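Local coordinates for RagA protein (Porphyromonas gingivalis, PDB 6SLN) that probably takes up nutrients such as peptides across the outer membrane as a TonB-dependent receptor, a plugged transmembrane beta-barrel, at residues Gln323-Asp335 against Phe346-Arg358. Numbering follows the deposited sequence.
With C8E ((hydroxyethyloxy)tri(ethyloxy)octane), chain J; C8E ((hydroxyethyloxy)tri(ethyloxy)octane), chain I.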
ATOM      1  N   GLN A 323     -23.475 -44.203   2.580  1.00 94.08           N
ATOM      2  CA  GLN A 323     -24.483 -44.179   1.519  1.00 94.71           C
ATOM      3  C   GLN A 323     -24.159 -43.137   0.448  1.00 86.31           C
ATOM      4  O   GLN A 323     -24.955 -42.254   0.129  1.00 89.29           O
ATOM      5  CB  GLN A 323     -25.879 -43.939   2.087  1.00102.68           C
ATOM      6  CG  GLN A 323     -26.612 -45.195   2.521  1.00112.26           C
ATOM      7  CD  GLN A 323     -26.911 -45.205   4.010  1.00117.59           C
ATOM      8  OE1 GLN A 323     -26.025 -44.983   4.837  1.00118.72           O
ATOM      9  NE2 GLN A 323     -28.168 -45.452   4.358  1.00119.59           N
ATOM     10  N   GLY A 324     -22.964 -43.269  -0.122  1.00 74.45           N
ATOM     11  CA  GLY A 324     -22.564 -42.424  -1.234  1.00 60.74           C
ATOM     12  C   GLY A 324     -22.192 -40.995  -0.897  1.00 65.66           C
ATOM     13  O   GLY A 324     -22.103 -40.171  -1.815  1.00 71.64           O
ATOM     14  N   THR A 325     -21.981 -40.664   0.381  1.00 63.96           N
ATOM     15  CA  THR A 325     -21.472 -39.356   0.798  1.00 64.58           C
ATOM     16  C   THR A 325     -20.184 -39.537   1.593  1.00 69.43           C
ATOM     17  O   THR A 325     -20.209 -40.072   2.708  1.00 71.64           O
ATOM     18  CB  THR A 325     -22.483 -38.587   1.656  1.00 64.12           C
ATOM     19  OG1 THR A 325     -23.701 -38.396   0.932  1.00 72.00           O
ATOM     20  CG2 THR A 325     -21.920 -37.228   2.028  1.00 53.96           C
ATOM     21  N   SER A 326     -19.072 -39.058   1.041  1.00 70.15           N
ATOM     22  CA  SER A 326     -17.769 -39.093   1.688  1.00 68.28           C
ATOM     23  C   SER A 326     -17.384 -37.707   2.206  1.00 65.76           C
ATOM     24  O   SER A 326     -17.915 -36.679   1.765  1.00 69.01           O
ATOM     25  CB  SER A 326     -16.699 -39.613   0.716  1.00 73.82           C
ATOM     26  OG  SER A 326     -15.404 -39.148   1.076  1.00 80.16           O
ATOM     27  N   TYR A 327     -16.456 -37.687   3.163  1.00 57.77           N
ATOM     28  CA  TYR A 327     -15.868 -36.443   3.643  1.00 50.88           C
ATOM     29  C   TYR A 327     -14.450 -36.731   4.110  1.00 46.77           C
ATOM     30  O   TYR A 327     -14.113 -37.862   4.463  1.00 47.89           O
ATOM     31  CB  TYR A 327     -16.682 -35.814   4.788  1.00 54.79           C
ATOM     32  CG  TYR A 327     -16.683 -36.632   6.063  1.00 58.01           C
ATOM     33  CD1 TYR A 327     -17.553 -37.702   6.220  1.00 65.30           C
ATOM     34  CD2 TYR A 327     -15.806 -36.342   7.103  1.00 59.74           C
ATOM     35  CE1 TYR A 327     -17.547 -38.469   7.385  1.00 69.34           C
ATOM     36  CE2 TYR A 327     -15.794 -37.104   8.271  1.00 63.01           C
ATOM     37  CZ  TYR A 327     -16.665 -38.163   8.404  1.00 65.52           C
ATOM     38  OH  TYR A 327     -16.662 -38.918   9.550  1.00 66.44           O
ATOM     39  N   TYR A 328     -13.618 -35.694   4.114  1.00 50.25           N
ATOM     40  CA  TYR A 328     -12.302 -35.780   4.744  1.00 52.75           C
ATOM     41  C   TYR A 328     -11.955 -34.388   5.262  1.00 55.48           C
ATOM     42  O   TYR A 328     -11.786 -33.449   4.472  1.00 62.42           O
ATOM     43  CB  TYR A 328     -11.245 -36.302   3.766  1.00 52.49           C
ATOM     44  CG  TYR A 328      -9.808 -36.214   4.269  1.00 52.94           C
ATOM     45  CD1 TYR A 328      -9.206 -37.288   4.909  1.00 50.49           C
ATOM     46  CD2 TYR A 328      -9.060 -35.050   4.093  1.00 52.85           C
ATOM     47  CE1 TYR A 328      -7.901 -37.198   5.361  1.00 61.63           C
ATOM     48  CE2 TYR A 328      -7.769 -34.948   4.539  1.00 55.96           C
ATOM     49  CZ  TYR A 328      -7.185 -36.020   5.175  1.00 64.29           C
ATOM     50  OH  TYR A 328      -5.880 -35.904   5.624  1.00 62.04           O
ATOM     51  N   ALA A 329     -11.861 -34.247   6.582  1.00 48.16           N
ATOM     52  CA  ALA A 329     -11.491 -32.986   7.207  1.00 45.40           C
ATOM     53  C   ALA A 329     -10.088 -33.085   7.782  1.00 45.67           C
ATOM     54  O   ALA A 329      -9.584 -34.174   8.067  1.00 53.57           O
ATOM     55  CB  ALA A 329     -12.483 -32.589   8.314  1.00 45.97           C
ATOM     56  N   SER A 330      -9.467 -31.921   7.956  1.00 40.43           N
ATOM     57  CA  SER A 330      -8.118 -31.842   8.486  1.00 37.78           C
ATOM     58  C   SER A 330      -7.859 -30.437   9.013  1.00 45.11           C
ATOM     59  O   SER A 330      -8.248 -29.446   8.379  1.00 47.48           O
ATOM     60  CB  SER A 330      -7.091 -32.190   7.408  1.00 42.95           C
ATOM     61  OG  SER A 330      -5.964 -32.787   8.009  1.00 62.76           O
ATOM     62  N   ILE A 331      -7.209 -30.355  10.178  1.00 42.59           N
ATOM     63  CA  ILE A 331      -6.555 -29.127  10.620  1.00 48.04           C
ATOM     64  C   ILE A 331      -5.166 -29.499  11.117  1.00 52.59           C
ATOM     65  O   ILE A 331      -4.976 -30.567  11.710  1.00 63.58           O
ATOM     66  CB  ILE A 331      -7.350 -28.366  11.705  1.00 46.92           C
ATOM     67  CG1 ILE A 331      -7.554 -29.217  12.952  1.00 50.09           C
ATOM     68  CG2 ILE A 331      -8.695 -27.919  11.171  1.00 43.55           C
ATOM     69  CD1 ILE A 331      -8.531 -28.606  13.931  1.00 48.03           C
ATOM     70  N   GLY A 332      -4.192 -28.627  10.857  1.00 45.71           N
ATOM     71  CA  GLY A 332      -2.813 -28.939  11.181  1.00 45.84           C
ATOM     72  C   GLY A 332      -1.965 -27.704  11.396  1.00 50.85           C
ATOM     73  O   GLY A 332      -2.344 -26.577  11.066  1.00 48.13           O
ATOM     74  N   TYR A 333      -0.790 -27.945  11.962  1.00 53.93           N
ATOM     75  CA  TYR A 333       0.176 -26.905  12.259  1.00 53.68           C
ATOM     76  C   TYR A 333       1.539 -27.391  11.799  1.00 48.30           C
ATOM     77  O   TYR A 333       1.816 -28.596  11.796  1.00 43.56           O
ATOM     78  CB  TYR A 333       0.166 -26.576  13.766  1.00 56.64           C
ATOM     79  CG  TYR A 333       1.378 -25.850  14.303  1.00 58.18           C
ATOM     80  CD1 TYR A 333       1.481 -24.465  14.211  1.00 57.80           C
ATOM     81  CD2 TYR A 333       2.409 -26.552  14.933  1.00 61.87           C
ATOM     82  CE1 TYR A 333       2.593 -23.788  14.717  1.00 64.32           C
ATOM     83  CE2 TYR A 333       3.521 -25.891  15.444  1.00 67.89           C
ATOM     84  CZ  TYR A 333       3.611 -24.503  15.337  1.00 72.07           C
ATOM     85  OH  TYR A 333       4.716 -23.831  15.848  1.00 74.77           O
ATOM     86  N   PHE A 334       2.379 -26.452  11.370  1.00 41.35           N
ATOM     87  CA  PHE A 334       3.724 -26.808  10.941  1.00 42.75           C
ATOM     88  C   PHE A 334       4.615 -25.597  11.121  1.00 46.28           C
ATOM     89  O   PHE A 334       4.254 -24.497  10.697  1.00 47.28           O
ATOM     90  CB  PHE A 334       3.735 -27.282   9.486  1.00 37.58           C
ATOM     91  CG  PHE A 334       5.105 -27.585   8.946  1.00 42.54           C
ATOM     92  CD1 PHE A 334       5.886 -26.583   8.377  1.00 37.69           C
ATOM     93  CD2 PHE A 334       5.605 -28.882   8.973  1.00 46.97           C
ATOM     94  CE1 PHE A 334       7.132 -26.857   7.877  1.00 33.06           C
ATOM     95  CE2 PHE A 334       6.865 -29.168   8.465  1.00 44.58           C
ATOM     96  CZ  PHE A 334       7.626 -28.150   7.919  1.00 42.02           C
ATOM     97  N   ASP A 335       5.764 -25.799  11.758  1.00 45.26           N
ATOM     98  CA  ASP A 335       6.759 -24.746  11.881  1.00 48.47           C
ATOM     99  C   ASP A 335       8.124 -25.359  11.654  1.00 54.23           C
ATOM    100  O   ASP A 335       8.494 -26.313  12.343  1.00 67.79           O
ATOM    101  CB  ASP A 335       6.691 -24.064  13.242  1.00 51.73           C
ATOM    102  CG  ASP A 335       7.503 -22.793  13.286  1.00 54.79           C
ATOM    103  OD1 ASP A 335       8.236 -22.527  12.312  1.00 58.39           O
ATOM    104  OD2 ASP A 335       7.405 -22.053  14.287  1.00 58.32           O
ATOM    105  N   PHE A 346       9.221 -21.382   7.750  1.00 33.93           N
ATOM    106  CA  PHE A 346       7.946 -21.600   7.106  1.00 30.36           C
ATOM    107  C   PHE A 346       7.021 -22.106   8.193  1.00 41.27           C
ATOM    108  O   PHE A 346       7.236 -23.200   8.727  1.00 41.19           O
ATOM    109  CB  PHE A 346       8.069 -22.613   5.975  1.00 44.17           C
ATOM    110  CG  PHE A 346       6.884 -22.654   5.069  1.00 48.86           C
ATOM    111  CD1 PHE A 346       5.747 -23.347   5.428  1.00 49.32           C
ATOM    112  CD2 PHE A 346       6.911 -22.004   3.861  1.00 48.19           C
ATOM    113  CE1 PHE A 346       4.666 -23.389   4.599  1.00 49.23           C
ATOM    114  CE2 PHE A 346       5.838 -22.048   3.034  1.00 52.78           C
ATOM    115  CZ  PHE A 346       4.713 -22.743   3.402  1.00 53.45           C
ATOM    116  N   LYS A 347       6.025 -21.299   8.548  1.00 41.88           N
ATOM    117  CA  LYS A 347       4.953 -21.727   9.434  1.00 52.33           C
ATOM    118  C   LYS A 347       3.658 -21.794   8.635  1.00 48.37           C
ATOM    119  O   LYS A 347       3.396 -20.931   7.791  1.00 47.14           O
ATOM    120  CB  LYS A 347       4.789 -20.780  10.638  1.00 58.70           C
ATOM    121  CG  LYS A 347       6.070 -20.081  11.092  1.00 70.78           C
ATOM    122  CD  LYS A 347       5.918 -19.481  12.499  1.00 79.71           C
ATOM    123  CE  LYS A 347       7.177 -18.724  12.933  1.00 80.97           C
ATOM    124  NZ  LYS A 347       7.283 -17.395  12.259  1.00 81.75           N
ATOM    125  N   ARG A 348       2.851 -22.819   8.887  1.00 45.27           N
ATOM    126  CA  ARG A 348       1.530 -22.881   8.282  1.00 54.12           C
ATOM    127  C   ARG A 348       0.525 -23.437   9.281  1.00 57.61           C
ATOM    128  O   ARG A 348       0.865 -24.275  10.122  1.00 64.35           O
ATOM    129  CB  ARG A 348       1.536 -23.720   6.986  1.00 54.80           C
ATOM    130  CG  ARG A 348       1.260 -25.209   7.171  1.00 49.65           C
ATOM    131  CD  ARG A 348       0.870 -25.872   5.848  1.00 47.50           C
ATOM    132  NE  ARG A 348       1.986 -26.588   5.241  1.00 52.57           N
ATOM    133  CZ  ARG A 348       2.453 -27.760   5.663  1.00 49.48           C
ATOM    134  NH1 ARG A 348       1.909 -28.374   6.700  1.00 49.99           N
ATOM    135  NH2 ARG A 348       3.475 -28.321   5.044  1.00 54.99           N
ATOM    136  N   TYR A 349      -0.700 -22.920   9.201  1.00 48.73           N
ATOM    137  CA  TYR A 349      -1.877 -23.456   9.880  1.00 45.01           C
ATOM    138  C   TYR A 349      -2.863 -23.874   8.795  1.00 49.80           C
ATOM    139  O   TYR A 349      -3.408 -23.019   8.087  1.00 43.05           O
ATOM    140  CB  TYR A 349      -2.508 -22.420  10.807  1.00 42.53           C
ATOM    141  CG  TYR A 349      -1.560 -21.812  11.817  1.00 52.25           C
ATOM    142  CD1 TYR A 349      -0.627 -20.860  11.435  1.00 54.47           C
ATOM    143  CD2 TYR A 349      -1.606 -22.177  13.160  1.00 50.97           C
ATOM    144  CE1 TYR A 349       0.238 -20.300  12.351  1.00 56.69           C
ATOM    145  CE2 TYR A 349      -0.746 -21.616  14.079  1.00 50.83           C
ATOM    146  CZ  TYR A 349       0.174 -20.677  13.667  1.00 58.39           C
ATOM    147  OH  TYR A 349       1.042 -20.106  14.567  1.00 71.81           O
ATOM    148  N   SER A 350      -3.098 -25.179   8.665  1.00 54.63           N
ATOM    149  CA  SER A 350      -3.855 -25.728   7.550  1.00 57.13           C
ATOM    150  C   SER A 350      -5.281 -26.061   7.952  1.00 56.67           C
ATOM    151  O   SER A 350      -5.550 -26.505   9.069  1.00 58.95           O
ATOM    152  CB  SER A 350      -3.213 -27.009   7.014  1.00 67.34           C
ATOM    153  OG  SER A 350      -1.807 -26.964   7.072  1.00 78.19           O
ATOM    154  N   GLY A 351      -6.186 -25.884   7.007  1.00 55.98           N
ATOM    155  CA  GLY A 351      -7.484 -26.515   7.095  1.00 53.92           C
ATOM    156  C   GLY A 351      -7.850 -27.120   5.757  1.00 53.27           C
ATOM    157  O   GLY A 351      -7.562 -26.539   4.700  1.00 49.98           O
ATOM    158  N   ARG A 352      -8.470 -28.294   5.775  1.00 46.25           N
ATOM    159  CA  ARG A 352      -8.976 -28.882   4.549  1.00 39.67           C
ATOM    160  C   ARG A 352     -10.296 -29.574   4.831  1.00 46.59           C
ATOM    161  O   ARG A 352     -10.415 -30.322   5.806  1.00 46.90           O
ATOM    162  CB  ARG A 352      -7.987 -29.885   3.950  1.00 37.38           C
ATOM    163  CG  ARG A 352      -8.687 -30.966   3.104  1.00 42.63           C
ATOM    164  CD  ARG A 352      -7.712 -31.917   2.441  1.00 46.23           C
ATOM    165  NE  ARG A 352      -6.735 -31.198   1.632  1.00 47.40           N
ATOM    166  CZ  ARG A 352      -7.019 -30.600   0.480  1.00 46.02           C
ATOM    167  NH1 ARG A 352      -8.259 -30.654  -0.007  1.00 49.42           N
ATOM    168  NH2 ARG A 352      -6.064 -29.957  -0.189  1.00 40.28           N
ATOM    169  N   LEU A 353     -11.278 -29.336   3.970  1.00 51.62           N
ATOM    170  CA  LEU A 353     -12.520 -30.099   3.966  1.00 53.58           C
ATOM    171  C   LEU A 353     -12.704 -30.660   2.563  1.00 51.17           C
ATOM    172  O   LEU A 353     -12.876 -29.899   1.604  1.00 46.83           O
ATOM    173  CB  LEU A 353     -13.718 -29.241   4.382  1.00 43.63           C
ATOM    174  CG  LEU A 353     -15.014 -30.047   4.397  1.00 41.40           C
ATOM    175  CD1 LEU A 353     -14.856 -31.272   5.290  1.00 38.85           C
ATOM    176  CD2 LEU A 353     -16.210 -29.214   4.836  1.00 40.40           C
ATOM    177  N   ASN A 354     -12.633 -31.982   2.443  1.00 50.22           N
ATOM    178  CA  ASN A 354     -12.907 -32.683   1.199  1.00 52.52           C
ATOM    179  C   ASN A 354     -14.276 -33.336   1.303  1.00 58.58           C
ATOM    180  O   ASN A 354     -14.597 -33.967   2.313  1.00 61.10           O
ATOM    181  CB  ASN A 354     -11.844 -33.746   0.923  1.00 54.85           C
ATOM    182  CG  ASN A 354     -10.624 -33.198   0.209  1.00 52.10           C
ATOM    183  OD1 ASN A 354     -10.452 -31.987   0.061  1.00 51.37           O
ATOM    184  ND2 ASN A 354      -9.758 -34.098  -0.222  1.00 51.65           N
ATOM    185  N   PHE A 355     -15.073 -33.197   0.249  1.00 58.62           N
ATOM    186  CA  PHE A 355     -16.472 -33.595   0.282  1.00 53.93           C
ATOM    187  C   PHE A 355     -16.858 -34.177  -1.069  1.00 53.11           C
ATOM    188  O   PHE A 355     -16.330 -33.766  -2.106  1.00 52.45           O
ATOM    189  CB  PHE A 355     -17.332 -32.388   0.637  1.00 53.89           C
ATOM    190  CG  PHE A 355     -18.745 -32.492   0.205  1.00 64.70           C
ATOM    191  CD1 PHE A 355     -19.598 -33.406   0.802  1.00 76.77           C
ATOM    192  CD2 PHE A 355     -19.242 -31.641  -0.771  1.00 69.14           C
ATOM    193  CE1 PHE A 355     -20.922 -33.493   0.415  1.00 82.88           C
ATOM    194  CE2 PHE A 355     -20.562 -31.719  -1.166  1.00 75.36           C
ATOM    195  CZ  PHE A 355     -21.404 -32.646  -0.574  1.00 81.32           C
ATOM    196  N   GLU A 356     -17.763 -35.151  -1.048  1.00 56.74           N
ATOM    197  CA  GLU A 356     -18.213 -35.836  -2.256  1.00 61.18           C
ATOM    198  C   GLU A 356     -19.531 -36.528  -1.940  1.00 62.79           C
ATOM    199  O   GLU A 356     -19.677 -37.120  -0.869  1.00 64.51           O
ATOM    200  CB  GLU A 356     -17.178 -36.860  -2.739  1.00 67.82           C
ATOM    201  CG  GLU A 356     -17.425 -37.411  -4.137  1.00 83.50           C
ATOM    202  CD  GLU A 356     -16.135 -37.827  -4.852  1.00 97.39           C
ATOM    203  OE1 GLU A 356     -15.051 -37.301  -4.502  1.00 99.71           O
ATOM    204  OE2 GLU A 356     -16.211 -38.679  -5.772  1.00100.71           O
ATOM    205  N   SER A 357     -20.483 -36.452  -2.863  1.00 62.45           N
ATOM    206  CA  SER A 357     -21.787 -37.044  -2.588  1.00 61.96           C
ATOM    207  C   SER A 357     -22.496 -37.399  -3.879  1.00 65.33           C
ATOM    208  O   SER A 357     -22.435 -36.645  -4.855  1.00 67.30           O
ATOM    209  CB  SER A 357     -22.680 -36.102  -1.774  1.00 59.32           C
ATOM    210  OG  SER A 357     -23.960 -36.687  -1.593  1.00 58.84           O
ATOM    211  N   ARG A 358     -23.181 -38.541  -3.865  1.00 66.05           N
ATOM    212  CA  ARG A 358     -24.142 -38.890  -4.907  1.00 63.62           C
ATOM    213  C   ARG A 358     -25.518 -38.425  -4.438  1.00 65.40           C
ATOM    214  O   ARG A 358     -26.085 -38.984  -3.496  1.00 61.68           O
ATOM    215  CB  ARG A 358     -24.125 -40.388  -5.203  1.00 59.93           C
ATOM    216  CG  ARG A 358     -25.049 -40.789  -6.331  1.00 65.31           C
ATOM    217  CD  ARG A 358     -24.539 -41.995  -7.093  1.00 78.14           C
ATOM    218  NE  ARG A 358     -23.258 -41.733  -7.754  1.00 89.65           N
ATOM    219  CZ  ARG A 358     -23.106 -41.069  -8.902  1.00 88.11           C
ATOM    220  NH1 ARG A 358     -24.163 -40.578  -9.547  1.00 82.79           N
ATOM    221  NH2 ARG A 358     -21.884 -40.899  -9.405  1.00 85.15           N
TER
HETATM  222  C1  C8E J1104     -12.865 -29.123  10.117  1.00 45.52           C
HETATM  223  C2  C8E J1104     -12.275 -27.813   9.587  1.00 47.97           C
HETATM  224  C3  C8E J1104     -12.224 -27.696   8.048  1.00 42.53           C
HETATM  225  C4  C8E J1104     -11.559 -26.377   7.606  1.00 35.70           C
HETATM  226  C5  C8E J1104     -11.365 -26.228   6.096  1.00 41.19           C
HETATM  227  C6  C8E J1104     -11.193 -24.771   5.648  1.00 46.63           C
HETATM  228  C7  C8E J1104     -10.757 -24.680   4.183  1.00 48.55           C
HETATM  229  C8  C8E J1104     -10.528 -23.245   3.697  1.00 57.17           C
HETATM  230  O9  C8E J1104     -11.600 -22.820   2.869  1.00 66.59           O
HETATM  231  C10 C8E J1104     -11.616 -21.425   2.594  1.00 65.10           C
HETATM  232  C11 C8E J1104     -12.962 -20.797   2.976  1.00 65.93           C
HETATM  233  O12 C8E J1104     -13.863 -20.620   1.899  1.00 64.67           O
HETATM  234  C13 C8E J1104     -15.151 -21.163   2.169  1.00 63.84           C
HETATM  235  C14 C8E J1104     -16.054 -21.205   0.926  1.00 66.08           C
HETATM  236  O15 C8E J1104     -16.715 -22.450   0.789  1.00 65.77           O
HETATM  237  C16 C8E J1104     -16.944 -22.870  -0.550  1.00 61.29           C
HETATM  238  C17 C8E J1104     -18.320 -23.531  -0.673  1.00 62.12           C
HETATM  239  O18 C8E J1104     -18.637 -23.886  -2.011  1.00 61.35           O
HETATM  240  C19 C8E J1104     -18.764 -25.277  -2.251  1.00 61.96           C
HETATM  241  C20 C8E J1104     -19.985 -25.596  -3.124  1.00 60.66           C
HETATM  242  O21 C8E J1104     -19.719 -26.662  -4.027  1.00 59.75           O
HETATM  243  C1  C8E I1103      -4.169 -25.578  14.106  1.00 45.72           C
HETATM  244  C2  C8E I1103      -5.544 -24.952  13.862  1.00 44.96           C
HETATM  245  C3  C8E I1103      -5.985 -25.001  12.395  1.00 41.08           C
HETATM  246  C4  C8E I1103      -6.727 -23.723  11.964  1.00 42.67           C
HETATM  247  C5  C8E I1103      -6.521 -23.402  10.477  1.00 46.41           C
HETATM  248  C6  C8E I1103      -7.739 -22.813   9.755  1.00 44.94           C
HETATM  249  C7  C8E I1103      -7.366 -22.284   8.362  1.00 52.80           C
HETATM  250  C8  C8E I1103      -8.198 -21.056   7.967  1.00 60.16           C
HETATM  251  O9  C8E I1103      -7.532 -20.254   7.003  1.00 64.10           O
HETATM  252  C10 C8E I1103      -8.325 -19.881   5.886  1.00 62.56           C
HETATM  253  C11 C8E I1103      -7.770 -18.612   5.223  1.00 63.68           C
HETATM  254  O12 C8E I1103      -8.612 -18.129   4.184  1.00 68.35           O
HETATM  255  C13 C8E I1103      -8.420 -16.761   3.835  1.00 74.82           C
HETATM  256  C14 C8E I1103      -8.692 -16.566   2.333  1.00 80.94           C
HETATM  257  O15 C8E I1103      -8.958 -15.240   1.901  1.00 82.44           O
HETATM  258  C16 C8E I1103     -10.275 -15.095   1.380  1.00 86.35           C
HETATM  259  C17 C8E I1103     -10.718 -16.230   0.432  1.00 83.56           C
HETATM  260  O18 C8E I1103     -12.125 -16.239   0.171  1.00 74.65           O
HETATM  261  C19 C8E I1103     -12.528 -17.087  -0.895  1.00 64.39           C
HETATM  262  C20 C8E I1103     -13.935 -16.726  -1.385  1.00 62.89           C
HETATM  263  O21 C8E I1103     -14.496 -17.677  -2.277  1.00 58.91           O
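Thr325-Asp335 and Phe346-Arg358 run antiparallel at 179°, their axes approaching to 4.5 Å, with hydrogen-bonded pairs from Ser326-Glu356 to Phe334-Arg348 alternating with non-hydrogen-bonded ones. At the Phe334 end, Arg348 CG sits between its own backbone N and carbonyl carbon (chi1 90°), and a bend at chi3 brings the guanidinium back over Phe334: CB lies against one face of it, 3.5 Å from NH1, while NH2 hangs over the rim of the phenyl face. Arg348 NE bonds to the Ala173 carbonyl, tying the group to the plug. Further along the same face, Arg352 CD meets the edge of the Tyr328 ring, 3.7 Å from CE2. The bend at Arg352 chi3 lets NH1 reach Asn354 OD1 (2.6 Å), nearly in the guanidinium plane, while Tyr328 OH and Ser330 OG share Asp179 OD1. The two strands form a beta hairpin in the wall of the TonB-dependent receptor barrel, and this polar face looks inward onto the plug. The outward face carries two detergent tails. Gly351 has no side chain where the chain J tail crosses, C5 lying 3.6 Å from Gly351 C; the chain I tail passes Ile331, its C3 3.7 Å from CB. Beside the chain I tail, whose C1 meets the edge of the Tyr349 ring, Tyr333 and Tyr349 lie side by side with planes at 58°, CD1 of Tyr333 3.6 Å from CE2 of Tyr349. At the other end Thr325 OG1 and Ser357 OG hydrogen-bond at 3.1 Å, and Phe355 meets the ring of Tyr327 of a second subunit.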